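PDB 3AG7: J domain-containing protein required for chloroplast accumulation response 1, which is required for chloroplast photorelocation movement, modulating chloroplast actin filaments, and depends for this on the co-chaperone activity of the J domain described here. Local coordinates for residues M49-G54 with R58-R63; S28-L33 with Q62-I67; A13-W18 with F90-E95; K9-K14 with K83-K88. One frame throughout, in Å; residues are numbered along the deposited sequence.

Contact 1: residues M49-G54 with R58-R63; sequences MDMIEG and RKSYQR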
loop_
_atom_site.group_PDB
_atom_site.type_symbol
_atom_site.label_atom_id
_atom_site.label_comp_id
_atom_site.label_asym_id
_atom_site.label_seq_id
_atom_site.Cartn_x
_atom_site.Cartn_y
_atom_site.Cartn_z
ATOM N N MET A 49 11.424 -13.301 -1.224
ATOM C CA MET A 49 12.053 -14.153 -2.199
ATOM C C MET A 49 11.298 -14.189 -3.520
ATOM O O MET A 49 11.865 -14.632 -4.511
ATOM C CB MET A 49 12.232 -15.559 -1.624
ATOM C CG MET A 49 13.360 -15.574 -0.563
ATOM S SD MET A 49 15.024 -15.536 -1.300
ATOM C CE MET A 49 15.133 -17.172 -1.988
ATOM N N ASP A 50 10.042 -13.730 -3.528
ATOM C CA ASP A 50 9.257 -13.668 -4.751
ATOM C C ASP A 50 9.241 -12.275 -5.391
ATOM O O ASP A 50 8.505 -12.030 -6.348
ATOM C CB ASP A 50 7.814 -14.132 -4.525
ATOM C CG ASP A 50 7.696 -15.615 -4.249
ATOM O OD1 ASP A 50 8.651 -16.378 -4.513
ATOM O OD2 ASP A 50 6.604 -16.009 -3.799
ATOM N N MET A 51 10.080 -11.378 -4.895
ATOM C CA MET A 51 10.160 -10.017 -5.440
ATOM C C MET A 51 11.616 -9.577 -5.513
ATOM O O MET A 51 11.997 -8.486 -5.040
ATOM C CB MET A 51 9.288 -9.040 -4.621
ATOM C CG MET A 51 9.656 -8.953 -3.141
ATOM S SD MET A 51 8.667 -7.727 -2.234
ATOM C CE MET A 51 7.051 -8.463 -2.300
ATOM N N ILE A 52 12.441 -10.477 -6.053
ATOM C CA ILE A 52 13.901 -10.265 -6.138
ATOM C C ILE A 52 14.239 -9.541 -7.446
ATOM O O ILE A 52 14.727 -8.387 -7.433
ATOM C CB ILE A 52 14.677 -11.625 -6.074
ATOM C CG1 ILE A 52 14.469 -12.321 -4.704
ATOM C CG2 ILE A 52 16.158 -11.370 -6.324
ATOM C CD1 ILE A 52 15.022 -11.539 -3.486
ATOM N N GLU A 53 13.919 -10.170 -8.578
ATOM C CA GLU A 53 14.291 -9.592 -9.861
ATOM C C GLU A 53 13.353 -8.458 -10.215
ATOM O O GLU A 53 12.237 -8.375 -9.678
ATOM C CB GLU A 53 14.353 -10.630 -10.988
ATOM C CG GLU A 53 13.011 -11.098 -11.545
ATOM C CD GLU A 53 12.371 -12.182 -10.712
ATOM O OE1 GLU A 53 11.351 -12.758 -11.185
ATOM O OE2 GLU A 53 12.878 -12.467 -9.593
ATOM N N GLY A 54 13.810 -7.594 -11.115
ATOM C CA GLY A 54 13.028 -6.419 -11.526
ATOM C C GLY A 54 11.588 -6.705 -11.938
ATOM O O GLY A 54 10.668 -6.035 -11.443
ATOM N N ARG A 58 7.991 -5.282 -10.314
ATOM C CA ARG A 58 7.014 -4.610 -11.164
ATOM C C ARG A 58 5.678 -5.308 -11.181
ATOM O O ARG A 58 4.628 -4.648 -11.207
ATOM C CB ARG A 58 7.578 -4.381 -12.575
ATOM C CG ARG A 58 8.786 -3.490 -12.531
ATOM C CD ARG A 58 9.264 -3.008 -13.900
ATOM N NE ARG A 58 10.245 -1.923 -13.717
ATOM C CZ ARG A 58 11.554 -2.112 -13.560
ATOM N NH1 ARG A 58 12.076 -3.339 -13.624
ATOM N NH2 ARG A 58 12.356 -1.074 -13.361
ATOM N N LYS A 59 5.694 -6.642 -11.173
ATOM C CA LYS A 59 4.444 -7.352 -11.128
ATOM C C LYS A 59 3.670 -7.143 -9.819
ATOM O O LYS A 59 2.430 -6.905 -9.814
ATOM C CB LYS A 59 4.676 -8.827 -11.381
ATOM C CG LYS A 59 3.361 -9.555 -11.448
ATOM C CD LYS A 59 3.555 -10.872 -12.123
ATOM C CE LYS A 59 2.882 -10.853 -13.477
ATOM N NZ LYS A 59 2.424 -12.232 -13.705
ATOM N N SER A 60 4.408 -7.188 -8.713
ATOM C CA SER A 60 3.802 -7.024 -7.401
ATOM C C SER A 60 3.314 -5.578 -7.235
ATOM O O SER A 60 2.251 -5.308 -6.669
ATOM C CB SER A 60 4.813 -7.411 -6.322
ATOM O OG SER A 60 4.903 -8.821 -6.189
ATOM N N TYR A 61 4.065 -4.644 -7.794
ATOM C CA TYR A 61 3.624 -3.254 -7.783
ATOM C C TYR A 61 2.330 -3.070 -8.561
ATOM O O TYR A 61 1.374 -2.462 -8.079
ATOM C CB TYR A 61 4.697 -2.368 -8.388
ATOM C CG TYR A 61 4.292 -0.921 -8.406
ATOM C CD1 TYR A 61 4.159 -0.208 -7.234
ATOM C CD2 TYR A 61 4.059 -0.267 -9.605
ATOM C CE1 TYR A 61 3.779 1.128 -7.247
ATOM C CE2 TYR A 61 3.703 1.103 -9.625
ATOM C CZ TYR A 61 3.536 1.757 -8.438
ATOM O OH TYR A 61 3.197 3.097 -8.411
ATOM N N GLN A 62 2.256 -3.678 -9.737
ATOM C CA GLN A 62 1.014 -3.631 -10.532
ATOM C C GLN A 62 -0.178 -4.155 -9.713
ATOM O O GLN A 62 -1.260 -3.549 -9.662
ATOM C CB GLN A 62 1.201 -4.470 -11.806
ATOM C CG GLN A 62 -0.052 -4.540 -12.649
ATOM C CD GLN A 62 0.026 -5.645 -13.647
ATOM O OE1 GLN A 62 1.058 -5.851 -14.281
ATOM N NE2 GLN A 62 -1.098 -6.296 -13.858
ATOM N N ARG A 63 -0.001 -5.303 -9.075
ATOM C CA ARG A 63 -1.061 -5.858 -8.254
ATOM C C ARG A 63 -1.519 -4.911 -7.164
ATOM O O ARG A 63 -2.720 -4.815 -6.917
ATOM C CB ARG A 63 -0.666 -7.223 -7.706
ATOM C CG ARG A 63 -0.502 -8.235 -8.824
ATOM C CD ARG A 63 -0.772 -9.640 -8.291
ATOM N NE ARG A 63 -0.591 -10.673 -9.315
ATOM C CZ ARG A 63 0.526 -11.382 -9.451
ATOM N NH1 ARG A 63 1.540 -11.159 -8.637
ATOM N NH2 ARG A 63 0.641 -12.299 -10.410
HETATM O O HOH W 1 6.098 -10.612 -7.393
#

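Contact 2: residues S28-L33 with Q62-I67; sequences SLLSTL and QRALLI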
loop_
_atom_site.group_PDB
_atom_site.type_symbol
_atom_site.label_atom_id
_atom_site.label_comp_id
_atom_site.label_asym_id
_atom_site.label_seq_id
_atom_site.Cartn_x
_atom_site.Cartn_y
_atom_site.Cartn_z
ATOM N N SER A 28 9.982 -3.496 0.982
ATOM C CA SER A 28 9.555 -3.472 2.405
ATOM C C SER A 28 8.042 -3.246 2.542
ATOM O O SER A 28 7.380 -3.880 3.389
ATOM C CB SER A 28 10.289 -2.370 3.178
ATOM O OG SER A 28 11.689 -2.647 3.311
ATOM N N LEU A 29 7.517 -2.346 1.719
ATOM C CA LEU A 29 6.061 -2.062 1.703
ATOM C C LEU A 29 5.291 -3.211 1.064
ATOM O O LEU A 29 4.360 -3.728 1.669
ATOM C CB LEU A 29 5.763 -0.778 0.945
ATOM C CG LEU A 29 6.436 0.488 1.504
ATOM C CD1 LEU A 29 6.214 1.649 0.527
ATOM C CD2 LEU A 29 5.947 0.843 2.955
ATOM N N LEU A 30 5.699 -3.638 -0.127
ATOM C CA LEU A 30 4.967 -4.718 -0.841
ATOM C C LEU A 30 4.904 -6.055 -0.053
ATOM O O LEU A 30 3.859 -6.715 -0.031
ATOM C CB LEU A 30 5.548 -4.986 -2.238
ATOM C CG LEU A 30 5.411 -3.876 -3.287
ATOM C CD1 LEU A 30 6.280 -4.218 -4.550
ATOM C CD2 LEU A 30 3.924 -3.655 -3.629
ATOM N N SER A 31 6.015 -6.429 0.567
ATOM C CA SER A 31 6.146 -7.680 1.307
ATOM C C SER A 31 5.354 -7.669 2.639
ATOM O O SER A 31 5.260 -8.708 3.322
ATOM C CB SER A 31 7.628 -8.022 1.575
ATOM O OG SER A 31 8.183 -7.098 2.480
ATOM N N THR A 32 4.825 -6.513 3.015
ATOM C CA THR A 32 4.090 -6.371 4.283
ATOM C C THR A 32 2.688 -5.729 4.146
ATOM O O THR A 32 2.043 -5.434 5.156
ATOM C CB THR A 32 4.871 -5.548 5.342
ATOM O OG1 THR A 32 5.095 -4.195 4.873
ATOM C CG2 THR A 32 6.181 -6.246 5.716
ATOM N N LEU A 33 2.164 -5.648 2.922
ATOM C CA LEU A 33 0.833 -5.057 2.723
ATOM C C LEU A 33 -0.293 -5.766 3.459
ATOM O O LEU A 33 -1.290 -5.136 3.791
ATOM C CB LEU A 33 0.473 -4.960 1.237
ATOM C CG LEU A 33 1.022 -3.736 0.496
ATOM C CD1 LEU A 33 0.671 -3.912 -0.957
ATOM C CD2 LEU A 33 0.423 -2.430 1.039
ATOM N N GLN A 62 2.256 -3.678 -9.737
ATOM C CA GLN A 62 1.014 -3.631 -10.532
ATOM C C GLN A 62 -0.178 -4.155 -9.713
ATOM O O GLN A 62 -1.260 -3.549 -9.662
ATOM C CB GLN A 62 1.201 -4.470 -11.806
ATOM C CG GLN A 62 -0.052 -4.540 -12.649
ATOM C CD GLN A 62 0.026 -5.645 -13.647
ATOM O OE1 GLN A 62 1.058 -5.851 -14.281
ATOM N NE2 GLN A 62 -1.098 -6.296 -13.858
ATOM N N ARG A 63 -0.001 -5.303 -9.075
ATOM C CA ARG A 63 -1.061 -5.858 -8.254
ATOM C C ARG A 63 -1.519 -4.911 -7.164
ATOM O O ARG A 63 -2.720 -4.815 -6.917
ATOM C CB ARG A 63 -0.666 -7.223 -7.706
ATOM C CG ARG A 63 -0.502 -8.235 -8.824
ATOM C CD ARG A 63 -0.772 -9.640 -8.291
ATOM N NE ARG A 63 -0.591 -10.673 -9.315
ATOM C CZ ARG A 63 0.526 -11.382 -9.451
ATOM N NH1 ARG A 63 1.540 -11.159 -8.637
ATOM N NH2 ARG A 63 0.641 -12.299 -10.410
ATOM N N ALA A 64 -0.572 -4.240 -6.504
ATOM C CA ALA A 64 -0.904 -3.251 -5.468
ATOM C C ALA A 64 -1.647 -2.048 -6.064
ATOM O O ALA A 64 -2.598 -1.553 -5.472
ATOM C CB ALA A 64 0.368 -2.773 -4.698
ATOM N N LEU A 65 -1.211 -1.565 -7.217
ATOM C CA LEU A 65 -1.923 -0.460 -7.899
ATOM C C LEU A 65 -3.374 -0.805 -8.140
ATOM O O LEU A 65 -4.266 0.042 -8.009
ATOM C CB LEU A 65 -1.320 -0.222 -9.280
ATOM C CG LEU A 65 -0.693 1.108 -9.656
ATOM C CD1 LEU A 65 0.135 1.657 -8.502
ATOM C CD2 LEU A 65 0.154 0.887 -10.911
ATOM N N LEU A 66 -3.593 -2.035 -8.597
ATOM C CA LEU A 66 -4.921 -2.432 -9.030
ATOM C C LEU A 66 -5.865 -2.533 -7.861
ATOM O O LEU A 66 -7.101 -2.532 -8.062
ATOM C CB LEU A 66 -4.874 -3.746 -9.815
ATOM C CG LEU A 66 -4.177 -3.620 -11.168
ATOM C CD1 LEU A 66 -4.192 -4.976 -11.849
ATOM C CD2 LEU A 66 -4.810 -2.547 -12.075
ATOM N N ILE A 67 -5.305 -2.658 -6.657
ATOM C CA ILE A 67 -6.073 -2.610 -5.411
ATOM C C ILE A 67 -6.211 -1.192 -4.857
ATOM O O ILE A 67 -7.295 -0.795 -4.389
ATOM C CB ILE A 67 -5.466 -3.534 -4.328
ATOM C CG1 ILE A 67 -5.525 -4.968 -4.833
ATOM C CG2 ILE A 67 -6.166 -3.341 -2.948
ATOM C CD1 ILE A 67 -4.828 -6.017 -3.946
#

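Contact 3: residues A13-W18 with F90-E95; sequences AKIRKW and FELLQE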
loop_
_atom_site.group_PDB
_atom_site.type_symbol
_atom_site.label_atom_id
_atom_site.label_comp_id
_atom_site.label_asym_id
_atom_site.label_seq_id
_atom_site.Cartn_x
_atom_site.Cartn_y
_atom_site.Cartn_z
ATOM N N ALA A 13 -2.445 6.701 12.595
ATOM C CA ALA A 13 -1.479 6.105 13.523
ATOM C C ALA A 13 -1.076 4.691 13.097
ATOM O O ALA A 13 0.090 4.316 13.174
ATOM C CB ALA A 13 -2.024 6.102 14.940
ATOM N N LYS A 14 -2.033 3.918 12.613
ATOM C CA LYS A 14 -1.697 2.577 12.149
ATOM C C LYS A 14 -0.803 2.638 10.934
ATOM O O LYS A 14 0.137 1.853 10.813
ATOM C CB LYS A 14 -2.907 1.691 11.876
ATOM C CG LYS A 14 -2.462 0.220 11.625
ATOM C CD LYS A 14 -3.645 -0.687 11.423
ATOM C CE LYS A 14 -3.252 -2.170 11.415
ATOM N NZ LYS A 14 -4.476 -2.997 11.170
ATOM N N ILE A 15 -1.075 3.580 10.040
ATOM C CA ILE A 15 -0.237 3.686 8.869
ATOM C C ILE A 15 1.184 4.117 9.236
ATOM O O ILE A 15 2.152 3.578 8.687
ATOM C CB ILE A 15 -0.837 4.616 7.820
ATOM C CG1 ILE A 15 -2.122 3.971 7.282
ATOM C CG2 ILE A 15 0.190 4.800 6.676
ATOM C CD1 ILE A 15 -2.956 4.925 6.497
ATOM N N ARG A 16 1.306 5.018 10.217
ATOM C CA ARG A 16 2.642 5.453 10.705
ATOM C C ARG A 16 3.439 4.306 11.306
ATOM O O ARG A 16 4.634 4.164 11.016
ATOM C CB ARG A 16 2.532 6.591 11.734
ATOM C CG ARG A 16 2.343 7.974 11.119
ATOM C CD ARG A 16 2.339 9.064 12.214
ATOM N NE ARG A 16 1.545 8.734 13.407
ATOM C CZ ARG A 16 0.363 9.289 13.697
ATOM N NH1 ARG A 16 -0.158 10.175 12.885
ATOM N NH2 ARG A 16 -0.295 8.954 14.790
ATOM N N LYS A 17 2.782 3.473 12.107
ATOM C CA LYS A 17 3.434 2.363 12.792
ATOM C C LYS A 17 3.821 1.342 11.729
ATOM O O LYS A 17 4.948 0.864 11.711
ATOM C CB LYS A 17 2.523 1.763 13.869
ATOM C CG LYS A 17 2.948 0.407 14.406
ATOM C CD LYS A 17 1.780 -0.371 15.066
ATOM C CE LYS A 17 0.554 -0.615 14.138
ATOM N NZ LYS A 17 0.805 -0.993 12.681
ATOM N N TRP A 18 2.924 1.118 10.773
ATOM C CA TRP A 18 3.202 0.138 9.718
ATOM C C TRP A 18 4.361 0.557 8.796
ATOM O O TRP A 18 5.207 -0.265 8.423
ATOM C CB TRP A 18 1.931 -0.193 8.954
ATOM C CG TRP A 18 2.183 -1.100 7.745
ATOM C CD1 TRP A 18 2.300 -2.461 7.749
ATOM C CD2 TRP A 18 2.300 -0.691 6.395
ATOM N NE1 TRP A 18 2.545 -2.917 6.484
ATOM C CE2 TRP A 18 2.548 -1.846 5.627
ATOM C CE3 TRP A 18 2.235 0.548 5.754
ATOM C CZ2 TRP A 18 2.707 -1.796 4.241
ATOM C CZ3 TRP A 18 2.434 0.602 4.409
ATOM C CH2 TRP A 18 2.659 -0.560 3.661
ATOM N N PHE A 90 -1.038 4.430 -0.755
ATOM C CA PHE A 90 -0.708 4.609 -2.162
ATOM C C PHE A 90 0.360 5.678 -2.314
ATOM O O PHE A 90 1.244 5.530 -3.132
ATOM C CB PHE A 90 -1.977 5.017 -2.930
ATOM C CG PHE A 90 -1.802 5.021 -4.407
ATOM C CD1 PHE A 90 -1.545 3.836 -5.092
ATOM C CD2 PHE A 90 -1.853 6.194 -5.115
ATOM C CE1 PHE A 90 -1.397 3.838 -6.451
ATOM C CE2 PHE A 90 -1.668 6.189 -6.513
ATOM C CZ PHE A 90 -1.429 5.034 -7.152
ATOM N N GLU A 91 0.241 6.774 -1.564
ATOM C CA GLU A 91 1.334 7.789 -1.533
ATOM C C GLU A 91 2.694 7.169 -1.213
ATOM O O GLU A 91 3.691 7.468 -1.895
ATOM C CB GLU A 91 1.043 8.897 -0.522
ATOM C CG GLU A 91 -0.096 9.791 -0.915
ATOM C CD GLU A 91 -0.341 10.891 0.127
ATOM O OE1 GLU A 91 0.231 10.830 1.258
ATOM O OE2 GLU A 91 -1.096 11.827 -0.202
ATOM N N LEU A 92 2.737 6.291 -0.201
ATOM C CA LEU A 92 3.990 5.625 0.199
ATOM C C LEU A 92 4.487 4.740 -0.907
ATOM O O LEU A 92 5.668 4.775 -1.235
ATOM C CB LEU A 92 3.807 4.818 1.479
ATOM C CG LEU A 92 3.555 5.650 2.741
ATOM C CD1 LEU A 92 2.873 4.809 3.809
ATOM C CD2 LEU A 92 4.850 6.269 3.271
ATOM N N LEU A 93 3.569 3.992 -1.520
ATOM C CA LEU A 93 3.930 3.065 -2.599
ATOM C C LEU A 93 4.518 3.835 -3.782
ATOM O O LEU A 93 5.566 3.446 -4.331
ATOM C CB LEU A 93 2.718 2.224 -3.024
ATOM C CG LEU A 93 2.380 1.107 -2.040
ATOM C CD1 LEU A 93 1.182 0.309 -2.549
ATOM C CD2 LEU A 93 3.541 0.129 -1.821
ATOM N N GLN A 94 3.877 4.945 -4.165
ATOM C CA GLN A 94 4.367 5.692 -5.330
ATOM C C GLN A 94 5.770 6.239 -5.107
ATOM O O GLN A 94 6.578 6.286 -6.035
ATOM C CB GLN A 94 3.416 6.838 -5.673
ATOM C CG GLN A 94 2.130 6.394 -6.258
ATOM C CD GLN A 94 1.701 7.301 -7.395
ATOM O OE1 GLN A 94 1.054 8.328 -7.178
ATOM N NE2 GLN A 94 2.080 6.927 -8.627
ATOM N N GLU A 95 6.017 6.738 -3.902
ATOM C CA GLU A 95 7.307 7.352 -3.547
ATOM C C GLU A 95 8.341 6.239 -3.619
ATOM O O GLU A 95 9.459 6.453 -4.093
ATOM C CB GLU A 95 7.205 7.931 -2.113
ATOM C CG GLU A 95 8.539 8.445 -1.448
ATOM C CD GLU A 95 8.616 8.500 0.153
ATOM O OE1 GLU A 95 7.701 8.078 0.975
ATOM O OE2 GLU A 95 9.699 8.984 0.594
#

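Contact 4: residues K9-K14 with K83-K88; sequences KNIDAK and KYMAEK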
loop_
_atom_site.group_PDB
_atom_site.type_symbol
_atom_site.label_atom_id
_atom_site.label_comp_id
_atom_site.label_asym_id
_atom_site.label_seq_id
_atom_site.Cartn_x
_atom_site.Cartn_y
_atom_site.Cartn_z
ATOM N N LYS A 9 -7.817 9.609 12.770
ATOM C CA LYS A 9 -6.515 9.709 13.472
ATOM C C LYS A 9 -5.929 8.344 13.819
ATOM O O LYS A 9 -4.680 8.136 13.767
ATOM C CB LYS A 9 -6.631 10.581 14.721
ATOM C CG LYS A 9 -6.480 12.099 14.476
ATOM C CD LYS A 9 -7.248 12.672 13.271
ATOM C CE LYS A 9 -6.599 14.011 12.811
ATOM N NZ LYS A 9 -7.546 14.832 11.989
ATOM N N ASN A 10 -6.816 7.401 14.118
ATOM C CA ASN A 10 -6.427 5.985 14.345
ATOM C C ASN A 10 -5.869 5.274 13.115
ATOM O O ASN A 10 -4.898 4.532 13.207
ATOM C CB ASN A 10 -7.594 5.172 14.910
ATOM C CG ASN A 10 -7.881 5.490 16.366
ATOM O OD1 ASN A 10 -7.019 5.983 17.093
ATOM N ND2 ASN A 10 -9.074 5.172 16.807
ATOM N N ILE A 11 -6.453 5.565 11.962
ATOM C CA ILE A 11 -5.930 5.121 10.678
ATOM C C ILE A 11 -4.576 5.747 10.431
ATOM O O ILE A 11 -3.643 5.063 10.050
ATOM C CB ILE A 11 -6.921 5.462 9.530
ATOM C CG1 ILE A 11 -8.194 4.591 9.672
ATOM C CG2 ILE A 11 -6.225 5.311 8.130
ATOM C CD1 ILE A 11 -9.376 5.047 8.699
ATOM N N ASP A 12 -4.463 7.055 10.630
ATOM C CA ASP A 12 -3.157 7.695 10.519
ATOM C C ASP A 12 -2.108 6.983 11.344
ATOM O O ASP A 12 -0.972 6.750 10.881
ATOM C CB ASP A 12 -3.237 9.148 11.005
ATOM C CG ASP A 12 -3.949 10.052 10.027
ATOM O OD1 ASP A 12 -4.057 9.684 8.836
ATOM O OD2 ASP A 12 -4.348 11.164 10.456
ATOM N N ALA A 13 -2.445 6.701 12.595
ATOM C CA ALA A 13 -1.479 6.105 13.523
ATOM C C ALA A 13 -1.076 4.691 13.097
ATOM O O ALA A 13 0.090 4.316 13.174
ATOM C CB ALA A 13 -2.024 6.102 14.940
ATOM N N LYS A 14 -2.033 3.918 12.613
ATOM C CA LYS A 14 -1.697 2.577 12.149
ATOM C C LYS A 14 -0.803 2.638 10.934
ATOM O O LYS A 14 0.137 1.853 10.813
ATOM C CB LYS A 14 -2.907 1.691 11.876
ATOM C CG LYS A 14 -2.462 0.220 11.625
ATOM C CD LYS A 14 -3.645 -0.687 11.423
ATOM C CE LYS A 14 -3.252 -2.170 11.415
ATOM N NZ LYS A 14 -4.476 -2.997 11.170
ATOM N N LYS A 83 -10.971 4.507 1.371
ATOM C CA LYS A 83 -10.336 5.372 0.397
ATOM C C LYS A 83 -9.276 6.244 1.043
ATOM O O LYS A 83 -8.197 6.450 0.486
ATOM C CB LYS A 83 -11.375 6.222 -0.333
ATOM C CG LYS A 83 -12.117 5.341 -1.352
ATOM C CD LYS A 83 -13.136 6.098 -2.155
ATOM C CE LYS A 83 -14.409 6.320 -1.383
ATOM N NZ LYS A 83 -15.425 6.806 -2.352
ATOM N N TYR A 84 -9.603 6.819 2.178
ATOM C CA TYR A 84 -8.608 7.554 2.955
ATOM C C TYR A 84 -7.357 6.722 3.293
ATOM O O TYR A 84 -6.224 7.151 3.012
ATOM C CB TYR A 84 -9.247 8.120 4.234
ATOM C CG TYR A 84 -8.289 8.939 5.059
ATOM C CD1 TYR A 84 -8.145 10.319 4.837
ATOM C CD2 TYR A 84 -7.419 8.333 5.947
ATOM C CE1 TYR A 84 -7.249 11.072 5.610
ATOM C CE2 TYR A 84 -6.553 9.068 6.723
ATOM C CZ TYR A 84 -6.441 10.429 6.535
ATOM O OH TYR A 84 -5.510 11.146 7.269
ATOM N N MET A 85 -7.539 5.511 3.828
ATOM C CA MET A 85 -6.419 4.662 4.188
ATOM C C MET A 85 -5.596 4.362 2.947
ATOM O O MET A 85 -4.357 4.441 2.970
ATOM C CB MET A 85 -6.956 3.352 4.793
ATOM C CG MET A 85 -6.123 2.796 5.883
ATOM S SD MET A 85 -6.879 1.277 6.463
ATOM C CE MET A 85 -5.906 0.151 5.473
ATOM N N ALA A 86 -6.288 4.022 1.858
ATOM C CA ALA A 86 -5.615 3.668 0.605
ATOM C C ALA A 86 -4.796 4.845 0.075
ATOM O O ALA A 86 -3.732 4.659 -0.459
ATOM C CB ALA A 86 -6.624 3.243 -0.438
ATOM N N GLU A 87 -5.341 6.051 0.167
ATOM C CA GLU A 87 -4.638 7.217 -0.350
ATOM C C GLU A 87 -3.297 7.371 0.383
ATOM O O GLU A 87 -2.245 7.640 -0.242
ATOM C CB GLU A 87 -5.501 8.468 -0.162
ATOM C CG GLU A 87 -4.828 9.784 -0.521
ATOM C CD GLU A 87 -5.714 10.999 -0.192
ATOM O OE1 GLU A 87 -5.341 11.768 0.714
ATOM O OE2 GLU A 87 -6.815 11.147 -0.766
ATOM N N LYS A 88 -3.307 7.133 1.694
ATOM C CA LYS A 88 -2.042 7.239 2.437
ATOM C C LYS A 88 -1.076 6.147 2.042
ATOM O O LYS A 88 0.096 6.404 1.881
ATOM C CB LYS A 88 -2.269 7.211 3.924
ATOM C CG LYS A 88 -3.125 8.351 4.415
ATOM C CD LYS A 88 -2.543 9.685 4.043
ATOM C CE LYS A 88 -3.554 10.784 4.383
ATOM N NZ LYS A 88 -3.071 12.109 3.920
#

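Contact 1: residues M49-G54 with R58-R63
The opening turn of helix 54-68, the first helix of the J-domain hairpin, is closed by G54 and R58, with E53 in the N-cap position just before it. R58 N donates to G54 O at 3.0 Å, and the N-H...O angle of 172° makes this a straight i to i+4 helical bond. The same carbonyl oxygen lies beside the aliphatic start of the arginine, with R58 CG 3.3 Å from G54 O. From there the R58 chain runs extended to NE, and its guanidinium passes obliquely by G54 O, with NH1 at 3.7 Å; NH2 of R58 is held by N101 OD1. A water links D50 O, to which it donates at 3.0 Å, with S60 OG, from which it accepts; the 2.5 Å separation from S60 OG is unusually short, and its exact length is doubtful. M51 CE makes only a marginal approach, 4.5 Å from S60 OG. With CG beside both the backbone N and the carbonyl carbon (chi1 59°), the M51 chain packs on L30 of helix 26-30. R27 of that helix also binds M51 O and I52 O, while R58 leans on W97 and F100 of helix 80-100.

Contact 2: residues S28-L33 with Q62-I67
L30 and L33 each bring one methyl group to A64, the one residue of 62-67 that meets this segment; here helix 26-30 packs against the first helix of the J-domain hairpin, in the core. Going along the chain, S28 contributes its backbone: T32 OG1 donates to S28 O at 2.7 Å, lying in the carbonyl plane, and so ties the end of helix 26-30 to the residues after it. L29 turns elsewhere, onto W18 and onto L93 and A96. L30 has CG beside its backbone N (chi1 -67°), which carries CD2 across to 3.8 Å from A64 CB. The type I turn from L30 to L33 then reverses the chain and sets L33 next to L30, where L33 CD1 lies 3.9 Å from A64 CB. The small alanine is consistent with the close backbones, L30 CA and A64 CA being 7.6 Å apart. All three residues are buried and no polar bond crosses between the segments. L93 of helix 80-100 also packs on A64, W18 of helix 5-19 on L33, and loop residues M51 and W43 on L30 and L33.

Contact 3: residues A13-W18 with F90-E95
A single methyl, L92 CD1, is the point on which I15 and W18 converge. I15 has CG1 beside the backbone N at chi1 -67°, which leaves CG2 as the branch that reaches across: I15 CG2 lies 3.9 Å from L92 CD1, and the two side chains cross obliquely. The other branch, ending in CD1, packs on K88 and M85 of the same partner helix. L92 likewise has CG beside its own backbone N, and its CB bond is aimed at helix 5-19. W18 behaves differently. Its CG is anti to the backbone N (chi1 174°), which swings the indole toward helix 80-100, so that its six-membered end presents an edge to L92: L92 CD1 lies near the ring plane, 4.3 Å from W18 CZ3. The pyrrole N-H at the other end is used as well, since W18 NE1 donates to T32 O, and K22 makes a cation-pi contact with the indole.

In the J-domain fold, helices 54-68 and 80-100 form the antiparallel hairpin, and helix 5-19 is an N-terminal addition, as in auxilin, lying along helix 80-100. The meeting is made by side-chain ends rather than by close backbones, as the 9.8 Å between I15 CA and L92 CA attests. L93, one residue on, turns into the hairpin and packs on A64 and L68 of helix 54-68, while L29 of helix 26-30 touches both W18 and L92.

Contact 4: residues K9-K14 with K83-K88
This is a surface helix-helix contact in which I11 and D12 of helix 5-19 meet M85 and Y84 near the start of helix 80-100. The short axes run in the same general direction, 30° apart (signed crossing angle -30°), with a closest approach of 10.3 Å. On the apolar side the I11 and M85 side chains cross at about a right angle, and I11 CG2 meets M85 CG at 3.4 Å, tighter than usual for two carbons. The same methyl lies in the plane of the Y84 ring, at its edge, with I11 CG2 3.9 Å from Y84 CD2. Across this pair the N-terminal helix is joined to the second helix of the J-domain hairpin by a polar bond too. Y84 OH donates to D12 OD1 at 2.6 Å, entering on the syn lone pair. Y84 has CG anti to its backbone N (chi1 -178°), which extends the phenol toward helix 5-19; the carboxylate plane is turned 45° from the ring. K88 NZ makes a long salt bridge with E87 OE1; it stands 5.6 Å from D12 OD1, too far for another, though its charge may favour the ionised carboxylate. I8 also packs on Y84, and I15 on M85 and K88.

Overall arrangement
Contacts 2 and 3 are buried, contact 1 is partly so, and contact 4 lies at the surface. The two buried contacts are purely apolar across their segments; the two less buried ones add polar bonds, a tyrosine-aspartate pair in contact 4 and backbone and water bonds in contact 1. Contacts 3 and 4 join the same two helices, 5-19 and 80-100, at centres 8 Å apart, whereas contacts 1 and 2 share helix 54-68. L30 and M51 pack together between contacts 1 and 2, and the W18 NE1 to T32 O bond links 2 with 3. Contacts 1 and 4, with centres 24 Å apart, lie on opposite sides of the chain's centre and do not touch.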